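Local coordinates for protein putative alpha-L-fucosidase (Bacteroides thetaiotaomicron, PDB 4H41) that is a putative alpha-L-fucosidase, probably a TIM-barrel hydrolase that acts on host glycans in carbohydrate metabolism, at residues E21-I34 with H328-K340. Numbering follows the deposited sequence. Where two conformers were deposited one is given.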
ATOM      1  N   GLU B  21       5.351   8.876 -27.442  1.00 40.56           N
ATOM      2  CA  GLU B  21       5.227   7.475 -27.074  0.50 39.42           C
ATOM      3  C   GLU B  21       6.572   6.804 -27.150  1.00 40.63           C
ATOM      4  O   GLU B  21       7.423   7.169 -27.973  1.00 39.59           O
ATOM      5  CB  GLU B  21       4.224   6.741 -27.990  0.50 40.83           C
ATOM      6  CG  GLU B  21       2.830   7.351 -27.983  0.50 51.11           C
ATOM      7  CD  GLU B  21       1.731   6.544 -28.654  0.50 72.31           C
ATOM      8  OE1 GLU B  21       1.994   5.393 -29.071  0.50 70.40           O
ATOM      9  OE2 GLU B  21       0.592   7.057 -28.738  0.50 65.67           O
ATOM     10  N   SER B  22       6.776   5.828 -26.282  1.00 34.43           N
ATOM     11  CA  SER B  22       7.996   5.016 -26.303  1.00 32.95           C
ATOM     12  C   SER B  22       8.045   4.292 -27.640  1.00 38.14           C
ATOM     13  O   SER B  22       7.007   3.983 -28.239  1.00 37.27           O
ATOM     14  CB  SER B  22       7.985   3.989 -25.169  1.00 35.87           C
ATOM     15  OG  SER B  22       7.682   4.545 -23.879  1.00 25.20           O
ATOM     16  N   LYS B  23       9.228   4.012 -28.112  1.00 35.52           N
ATOM     17  CA  LYS B  23       9.403   3.285 -29.355  0.67 34.73           C
ATOM     18  C   LYS B  23       9.305   1.826 -28.994  1.00 35.11           C
ATOM     19  O   LYS B  23      10.161   1.373 -28.250  1.00 31.17           O
ATOM     20  CB  LYS B  23      10.767   3.663 -29.968  0.67 38.18           C
ATOM     21  CG  LYS B  23      11.011   3.172 -31.409  0.67 47.15           C
ATOM     22  CD  LYS B  23      11.446   1.714 -31.501  0.67 52.82           C
ATOM     23  CE  LYS B  23      12.407   1.389 -32.631  0.67 54.31           C
ATOM     24  NZ  LYS B  23      13.783   1.015 -32.157  0.67 39.37           N
ATOM     25  N   LEU B  24       8.231   1.086 -29.439  1.00 30.66           N
ATOM     26  CA  LEU B  24       8.148  -0.331 -29.057  1.00 27.74           C
ATOM     27  C   LEU B  24       9.122  -1.162 -29.888  1.00 28.82           C
ATOM     28  O   LEU B  24       9.245  -0.970 -31.090  1.00 29.64           O
ATOM     29  CB  LEU B  24       6.735  -0.916 -29.157  1.00 28.02           C
ATOM     30  CG  LEU B  24       5.649  -0.307 -28.263  1.00 34.46           C
ATOM     31  CD1 LEU B  24       4.524  -1.305 -28.080  1.00 37.04           C
ATOM     32  CD2 LEU B  24       6.169   0.122 -26.887  1.00 37.33           C
ATOM     33  N   ILE B  25       9.793  -2.103 -29.257  1.00 20.73           N
ATOM     34  CA  ILE B  25      10.758  -2.963 -29.921  1.00 20.39           C
ATOM     35  C   ILE B  25      10.253  -4.403 -29.968  1.00 23.87           C
ATOM     36  O   ILE B  25      11.002  -5.308 -30.295  1.00 23.79           O
ATOM     37  CB  ILE B  25      12.171  -2.852 -29.292  1.00 23.64           C
ATOM     38  CG1 ILE B  25      12.177  -3.234 -27.789  1.00 22.80           C
ATOM     39  CG2 ILE B  25      12.720  -1.443 -29.509  1.00 24.93           C
ATOM     40  CD1 ILE B  25      13.512  -3.283 -27.172  1.00 28.16           C
ATOM     41  N   VAL B  26       8.958  -4.597 -29.725  1.00 20.79           N
ATOM     42  CA  VAL B  26       8.300  -5.880 -29.880  1.00 19.87           C
ATOM     43  C   VAL B  26       7.135  -5.679 -30.843  1.00 22.75           C
ATOM     44  O   VAL B  26       6.580  -4.575 -30.927  1.00 21.46           O
ATOM     45  CB  VAL B  26       7.812  -6.516 -28.535  1.00 21.88           C
ATOM     46  CG1 VAL B  26       8.982  -6.827 -27.613  1.00 23.88           C
ATOM     47  CG2 VAL B  26       6.768  -5.682 -27.837  1.00 20.55           C
ATOM     48  N   PRO B  27       6.663  -6.764 -31.483  1.00 22.84           N
ATOM     49  CA  PRO B  27       5.467  -6.626 -32.341  1.00 22.70           C
ATOM     50  C   PRO B  27       4.228  -6.181 -31.552  1.00 23.53           C
ATOM     51  O   PRO B  27       3.981  -6.627 -30.425  1.00 20.70           O
ATOM     52  CB  PRO B  27       5.286  -8.031 -32.935  1.00 23.87           C
ATOM     53  CG  PRO B  27       6.637  -8.657 -32.846  1.00 28.77           C
ATOM     54  CD  PRO B  27       7.213  -8.129 -31.555  1.00 23.61           C
ATOM     55  N   LYS B  28       3.464  -5.276 -32.140  1.00 20.63           N
ATOM     56  CA  LYS B  28       2.249  -4.763 -31.508  1.00 17.74           C
ATOM     57  C   LYS B  28       1.067  -5.720 -31.752  1.00 20.97           C
ATOM     58  O   LYS B  28       1.118  -6.580 -32.633  1.00 19.11           O
ATOM     59  CB  LYS B  28       1.932  -3.358 -32.009  1.00 19.88           C
ATOM     60  CG  LYS B  28       1.465  -3.339 -33.474  1.00 26.46           C
ATOM     61  CD  LYS B  28       1.629  -2.000 -34.139  1.00 36.37           C
ATOM     62  CE  LYS B  28       1.124  -2.080 -35.571  1.00 37.53           C
ATOM     63  NZ  LYS B  28       1.116  -0.757 -36.247  1.00 38.80           N
ATOM     64  N   ASN B  29       0.030  -5.572 -30.952  1.00 16.86           N
ATOM     65  CA  ASN B  29      -1.212  -6.370 -31.018  1.00 17.57           C
ATOM     66  C   ASN B  29      -0.908  -7.846 -31.155  1.00 19.94           C
ATOM     67  O   ASN B  29      -1.506  -8.530 -31.967  1.00 21.18           O
ATOM     68  CB  ASN B  29      -2.115  -5.907 -32.190  1.00 19.04           C
ATOM     69  CG  ASN B  29      -3.488  -6.543 -32.130  1.00 26.98           C
ATOM     70  OD1 ASN B  29      -3.969  -6.909 -31.038  1.00 22.54           O
ATOM     71  ND2 ASN B  29      -4.108  -6.744 -33.279  1.00 20.75           N
ATOM     72  N   ASN B  30      -0.021  -8.363 -30.315  1.00 16.41           N
ATOM     73  CA  ASN B  30       0.429  -9.746 -30.427  1.00 16.13           C
ATOM     74  C   ASN B  30       0.049 -10.562 -29.213  1.00 18.86           C
ATOM     75  O   ASN B  30       0.614 -11.615 -28.991  1.00 18.98           O
ATOM     76  CB  ASN B  30       1.948  -9.712 -30.670  1.00 16.67           C
ATOM     77  CG  ASN B  30       2.584 -11.049 -30.973  1.00 27.45           C
ATOM     78  OD1 ASN B  30       2.034 -11.867 -31.698  1.00 22.73           O
ATOM     79  ND2 ASN B  30       3.807 -11.241 -30.539  1.00 21.17           N
ATOM     80  N   GLY B  31      -0.995 -10.136 -28.502  1.00 17.19           N
ATOM     81  CA  GLY B  31      -1.549 -10.851 -27.366  1.00 16.65           C
ATOM     82  C   GLY B  31      -3.059 -10.857 -27.491  1.00 20.21           C
ATOM     83  O   GLY B  31      -3.652 -10.135 -28.280  1.00 17.83           O
ATOM     84  N   LEU B  32      -3.681 -11.656 -26.725  1.00 17.10           N
ATOM     85  CA  LEU B  32      -5.124 -11.737 -26.712  1.00 17.85           C
ATOM     86  C   LEU B  32      -5.659 -10.527 -25.979  1.00 20.49           C
ATOM     87  O   LEU B  32      -5.249 -10.276 -24.845  1.00 21.27           O
ATOM     88  CB  LEU B  32      -5.510 -13.045 -26.021  1.00 18.66           C
ATOM     89  CG  LEU B  32      -6.968 -13.408 -25.896  1.00 25.32           C
ATOM     90  CD1 LEU B  32      -7.677 -13.377 -27.231  1.00 26.80           C
ATOM     91  CD2 LEU B  32      -7.091 -14.767 -25.284  1.00 24.75           C
ATOM     92  N   LYS B  33      -6.575  -9.785 -26.591  1.00 16.97           N
ATOM     93  CA  LYS B  33      -7.119  -8.601 -25.934  1.00 17.01           C
ATOM     94  C   LYS B  33      -8.018  -9.006 -24.797  1.00 19.48           C
ATOM     95  O   LYS B  33      -8.772  -9.996 -24.931  1.00 19.06           O
ATOM     96  CB  LYS B  33      -7.906  -7.748 -26.917  1.00 20.16           C
ATOM     97  CG  LYS B  33      -7.034  -7.125 -28.004  1.00 26.41           C
ATOM     98  CD  LYS B  33      -7.887  -6.383 -29.058  1.00 34.44           C
ATOM     99  CE  LYS B  33      -7.101  -6.009 -30.296  1.00 35.89           C
ATOM    100  NZ  LYS B  33      -7.983  -5.699 -31.468  1.00 30.88           N
ATOM    101  N   ILE B  34      -8.065  -8.161 -23.753  1.00 16.36           N
ATOM    102  CA  ILE B  34      -8.965  -8.358 -22.600  1.00 15.39           C
ATOM    103  C   ILE B  34     -10.356  -7.878 -23.011  1.00 17.12           C
ATOM    104  O   ILE B  34     -10.529  -6.714 -23.386  1.00 19.90           O
ATOM    105  CB  ILE B  34      -8.409  -7.621 -21.346  1.00 17.97           C
ATOM    106  CG1 ILE B  34      -7.156  -8.368 -20.838  1.00 18.83           C
ATOM    107  CG2 ILE B  34      -9.460  -7.580 -20.232  1.00 17.79           C
ATOM    108  CD1 ILE B  34      -6.319  -7.583 -19.933  1.00 20.78           C
ATOM    109  N   HIS B 328      -1.963   4.734 -15.971  1.00 13.16           N
ATOM    110  CA  HIS B 328      -0.812   4.619 -16.837  1.00 12.83           C
ATOM    111  C   HIS B 328      -0.801   3.248 -17.523  1.00 15.83           C
ATOM    112  O   HIS B 328      -0.504   3.167 -18.715  1.00 15.68           O
ATOM    113  CB  HIS B 328       0.474   4.866 -16.039  1.00 13.24           C
ATOM    114  CG  HIS B 328       0.588   6.280 -15.551  1.00 15.49           C
ATOM    115  ND1 HIS B 328       0.552   7.350 -16.436  1.00 18.16           N
ATOM    116  CD2 HIS B 328       0.725   6.764 -14.291  1.00 16.77           C
ATOM    117  CE1 HIS B 328       0.698   8.447 -15.698  1.00 17.84           C
ATOM    118  NE2 HIS B 328       0.723   8.144 -14.382  1.00 16.57           N
ATOM    119  N   LEU B 329      -1.167   2.178 -16.813  1.00 16.56           N
ATOM    120  CA  LEU B 329      -1.272   0.841 -17.419  1.00 15.91           C
ATOM    121  C   LEU B 329      -2.267   0.861 -18.589  1.00 17.20           C
ATOM    122  O   LEU B 329      -2.009   0.282 -19.642  1.00 14.23           O
ATOM    123  CB  LEU B 329      -1.719  -0.199 -16.409  1.00 14.83           C
ATOM    124  CG  LEU B 329      -1.855  -1.658 -16.935  1.00 16.47           C
ATOM    125  CD1 LEU B 329      -0.622  -2.129 -17.650  1.00 17.29           C
ATOM    126  CD2 LEU B 329      -2.084  -2.611 -15.747  1.00 12.97           C
ATOM    127  N   TYR B 330      -3.369   1.558 -18.388  1.00 14.36           N
ATOM    128  CA  TYR B 330      -4.412   1.698 -19.424  1.00 15.75           C
ATOM    129  C   TYR B 330      -3.830   2.347 -20.673  1.00 17.65           C
ATOM    130  O   TYR B 330      -4.083   1.876 -21.765  1.00 16.62           O
ATOM    131  CB  TYR B 330      -5.545   2.548 -18.863  1.00 14.93           C
ATOM    132  CG  TYR B 330      -6.779   2.683 -19.730  1.00 16.51           C
ATOM    133  CD1 TYR B 330      -7.822   1.773 -19.632  1.00 18.01           C
ATOM    134  CD2 TYR B 330      -6.992   3.826 -20.483  1.00 17.12           C
ATOM    135  CE1 TYR B 330      -9.021   1.967 -20.306  1.00 15.99           C
ATOM    136  CE2 TYR B 330      -8.182   4.023 -21.181  1.00 18.79           C
ATOM    137  CZ  TYR B 330      -9.206   3.110 -21.056  1.00 17.95           C
ATOM    138  OH  TYR B 330     -10.392   3.329 -21.716  1.00 18.09           O
ATOM    139  N   ASP B 331      -3.000   3.383 -20.497  1.00 13.49           N
ATOM    140  CA  ASP B 331      -2.338   4.063 -21.619  1.00 13.93           C
ATOM    141  C   ASP B 331      -1.345   3.140 -22.328  1.00 17.46           C
ATOM    142  O   ASP B 331      -1.345   3.098 -23.540  1.00 15.75           O
ATOM    143  CB  ASP B 331      -1.635   5.317 -21.140  1.00 15.86           C
ATOM    144  CG  ASP B 331      -2.550   6.418 -20.639  1.00 28.23           C
ATOM    145  OD1 ASP B 331      -3.779   6.342 -20.904  1.00 25.81           O
ATOM    146  OD2 ASP B 331      -2.046   7.331 -19.933  1.00 26.14           O
ATOM    147  N   ARG B 332      -0.525   2.393 -21.586  1.00 14.58           N
ATOM    148  CA  ARG B 332       0.444   1.449 -22.211  1.00 13.66           C
ATOM    149  C   ARG B 332      -0.289   0.357 -22.978  1.00 17.26           C
ATOM    150  O   ARG B 332       0.152  -0.051 -24.063  1.00 13.76           O
ATOM    151  CB  ARG B 332       1.359   0.808 -21.161  1.00 14.73           C
ATOM    152  CG  ARG B 332       2.195   1.748 -20.300  1.00 15.08           C
ATOM    153  CD  ARG B 332       3.295   2.527 -21.020  1.00 16.48           C
ATOM    154  NE  ARG B 332       2.799   3.616 -21.868  1.00 17.51           N
ATOM    155  CZ  ARG B 332       2.258   4.761 -21.451  1.00 19.42           C
ATOM    156  NH1 ARG B 332       2.167   5.039 -20.149  1.00 17.86           N
ATOM    157  NH2 ARG B 332       1.817   5.643 -22.326  1.00 21.50           N
ATOM    158  N   TYR B 333      -1.410  -0.119 -22.419  1.00 14.14           N
ATOM    159  CA  TYR B 333      -2.271  -1.143 -23.029  1.00 14.80           C
ATOM    160  C   TYR B 333      -2.859  -0.636 -24.338  1.00 18.65           C
ATOM    161  O   TYR B 333      -2.781  -1.314 -25.375  1.00 16.76           O
ATOM    162  CB  TYR B 333      -3.360  -1.529 -22.023  1.00 14.61           C
ATOM    163  CG  TYR B 333      -4.301  -2.589 -22.502  1.00 15.74           C
ATOM    164  CD1 TYR B 333      -5.435  -2.259 -23.224  1.00 16.87           C
ATOM    165  CD2 TYR B 333      -4.061  -3.933 -22.238  1.00 16.75           C
ATOM    166  CE1 TYR B 333      -6.313  -3.242 -23.681  1.00 14.84           C
ATOM    167  CE2 TYR B 333      -4.961  -4.922 -22.642  1.00 17.27           C
ATOM    168  CZ  TYR B 333      -6.069  -4.573 -23.388  1.00 20.06           C
ATOM    169  OH  TYR B 333      -6.906  -5.544 -23.857  1.00 19.26           O
ATOM    170  N   ARG B 334      -3.404   0.571 -24.332  1.00 16.71           N
ATOM    171  CA  ARG B 334      -3.955   1.154 -25.550  1.00 14.77           C
ATOM    172  C   ARG B 334      -2.916   1.368 -26.614  1.00 19.51           C
ATOM    173  O   ARG B 334      -3.221   1.242 -27.808  1.00 17.85           O
ATOM    174  CB  ARG B 334      -4.639   2.503 -25.257  1.00 17.44           C
ATOM    175  CG  ARG B 334      -5.963   2.358 -24.522  1.00 19.22           C
ATOM    176  CD  ARG B 334      -6.893   3.500 -24.814  1.00 25.44           C
ATOM    177  NE  ARG B 334      -6.286   4.765 -24.426  1.00 29.70           N
ATOM    178  CZ  ARG B 334      -5.859   5.720 -25.254  1.00 40.10           C
ATOM    179  NH1 ARG B 334      -5.952   5.565 -26.570  1.00 40.11           N
ATOM    180  NH2 ARG B 334      -5.351   6.840 -24.771  1.00 38.91           N
ATOM    181  N   GLU B 335      -1.694   1.747 -26.212  1.00 15.62           N
ATOM    182  CA  GLU B 335      -0.630   1.941 -27.178  1.00 16.62           C
ATOM    183  C   GLU B 335      -0.232   0.618 -27.874  1.00 18.97           C
ATOM    184  O   GLU B 335      -0.113   0.548 -29.089  1.00 18.77           O
ATOM    185  CB  GLU B 335       0.598   2.578 -26.486  1.00 19.00           C
ATOM    186  CG  GLU B 335       0.356   4.046 -26.232  1.00 30.66           C
ATOM    187  CD  GLU B 335       1.428   4.786 -25.457  1.00 50.18           C
ATOM    188  OE1 GLU B 335       2.389   4.125 -25.007  1.00 28.03           O
ATOM    189  OE2 GLU B 335       1.240   5.995 -25.186  1.00 38.58           O
ATOM    190  N   TYR B 336      -0.085  -0.436 -27.112  1.00 14.52           N
ATOM    191  CA  TYR B 336       0.285  -1.761 -27.631  1.00 14.32           C
ATOM    192  C   TYR B 336      -0.775  -2.353 -28.520  1.00 18.62           C
ATOM    193  O   TYR B 336      -0.424  -2.982 -29.515  1.00 18.80           O
ATOM    194  CB  TYR B 336       0.575  -2.685 -26.442  1.00 14.03           C
ATOM    195  CG  TYR B 336       0.880  -4.121 -26.798  1.00 16.26           C
ATOM    196  CD1 TYR B 336       2.149  -4.505 -27.225  1.00 18.81           C
ATOM    197  CD2 TYR B 336      -0.104  -5.098 -26.731  1.00 17.73           C
ATOM    198  CE1 TYR B 336       2.428  -5.836 -27.548  1.00 19.34           C
ATOM    199  CE2 TYR B 336       0.160  -6.425 -27.086  1.00 18.72           C
ATOM    200  CZ  TYR B 336       1.434  -6.797 -27.434  1.00 20.66           C
ATOM    201  OH  TYR B 336       1.648  -8.121 -27.741  1.00 18.91           O
ATOM    202  N   PHE B 337      -2.063  -2.117 -28.207  1.00 17.47           N
ATOM    203  CA  PHE B 337      -3.179  -2.637 -28.959  1.00 18.50           C
ATOM    204  C   PHE B 337      -3.753  -1.646 -29.958  1.00 23.06           C
ATOM    205  O   PHE B 337      -4.732  -1.979 -30.614  1.00 20.77           O
ATOM    206  CB  PHE B 337      -4.273  -3.116 -28.002  1.00 19.32           C
ATOM    207  CG  PHE B 337      -3.933  -4.464 -27.415  1.00 18.65           C
ATOM    208  CD1 PHE B 337      -3.812  -5.584 -28.234  1.00 19.90           C
ATOM    209  CD2 PHE B 337      -3.804  -4.631 -26.056  1.00 18.05           C
ATOM    210  CE1 PHE B 337      -3.538  -6.847 -27.692  1.00 19.95           C
ATOM    211  CE2 PHE B 337      -3.473  -5.885 -25.513  1.00 21.14           C
ATOM    212  CZ  PHE B 337      -3.325  -6.982 -26.336  1.00 18.45           C
ATOM    213  N   GLU B 338      -3.155  -0.471 -30.088  1.00 18.36           N
ATOM    214  CA  GLU B 338      -3.540   0.586 -31.018  1.00 20.46           C
ATOM    215  C   GLU B 338      -5.026   0.927 -30.869  1.00 27.02           C
ATOM    216  O   GLU B 338      -5.760   1.034 -31.843  1.00 25.71           O
ATOM    217  CB  GLU B 338      -3.170   0.195 -32.461  1.00 21.98           C
ATOM    218  CG  GLU B 338      -1.671   0.092 -32.614  1.00 27.08           C
ATOM    219  CD  GLU B 338      -1.237   0.019 -34.061  1.00 42.55           C
ATOM    220  OE1 GLU B 338      -1.772  -0.829 -34.801  1.00 40.61           O
ATOM    221  OE2 GLU B 338      -0.360   0.817 -34.457  1.00 45.00           O
ATOM    222  N   ILE B 339      -5.452   1.109 -29.611  1.00 22.63           N
ATOM    223  CA  ILE B 339      -6.846   1.443 -29.297  1.00 21.30           C
ATOM    224  C   ILE B 339      -6.959   2.945 -29.201  1.00 27.21           C
ATOM    225  O   ILE B 339      -6.272   3.561 -28.375  1.00 25.95           O
ATOM    226  CB  ILE B 339      -7.284   0.749 -27.992  1.00 22.09           C
ATOM    227  CG1 ILE B 339      -7.219  -0.790 -28.142  1.00 21.64           C
ATOM    228  CG2 ILE B 339      -8.701   1.207 -27.601  1.00 24.91           C
ATOM    229  CD1 ILE B 339      -7.383  -1.544 -26.866  1.00 20.93           C
ATOM    230  N   LYS B 340      -7.915   3.524 -29.925  1.00 26.27           N
ATOM    231  CA  LYS B 340      -8.101   4.975 -29.929  1.00 33.13           C
ATOM    232  C   LYS B 340      -8.809   5.496 -28.663  1.00 39.64           C
ATOM    233  O   LYS B 340      -9.457   4.714 -27.907  1.00 36.06           O
ATOM    234  CB  LYS B 340      -8.862   5.419 -31.199  1.00 37.82           C
ATOM    235  CG  LYS B 340     -10.384   5.497 -31.075  1.00 54.55           C
ATOM    236  CD  LYS B 340     -11.206   5.216 -32.371  1.00 57.67           C
ATOM    237  CE  LYS B 340     -12.258   6.272 -32.702  1.00 62.08           C
ATOM    238  NZ  LYS B 340     -12.221   6.725 -34.124  1.00 62.24           N
ATOM    239  OXT LYS B 340      -8.744   6.724 -28.471  1.00 48.01           O
TER
HETATM  240  O   HOH W   1       0.502   2.870 -30.520  1.00 40.22           O
HETATM  241  O   HOH W   2       4.810   5.369 -24.279  1.00 30.93           O
HETATM  242  O   HOH W   3      -9.192  -4.917 -24.827  1.00 23.65           O
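Y336 carries much of this contact, and its side chain can be followed outward from the helix 324-337. From CB, a chi1 of 176° sets CG anti to the backbone N and sends the ring toward segment 21-34. Along one edge CD1 meets L24 CD1 at 4.1 Å. Next, CE1 lies 3.4 Å from P27 O. On the other edge CD2 sits over a face of the F337 ring, while CE2 and CZ have N30 N as their nearest partner; N29 N lies over one face of the Y336 ring. At the tip, OH accepts a bent bond from N30 N (3.1 Å, 136°), while Y336 O takes N29 N. K33 CG covers the opposite face of F337, a CH-pi contact, with N29 OD1 and G31 O at its edge. In this TIM barrel the last helix, 324-337, packs on the outside against the loop leading into the first strand, 34-39, where Y333 OH accepts from I34 N at 2.9 Å. In the conformer given, the E21 carboxylate stacks nearly parallel to that of E335, a like-charge approach that R332 probably eases. With an alanine at E335, R332 NE and NH2 would probably lose the carboxylate they grip, and the water bound to S22 N its acceptor. E338, the positive-phi residue of a Schellman motif, pairs through OE2 with K28 NZ (2.8 Å).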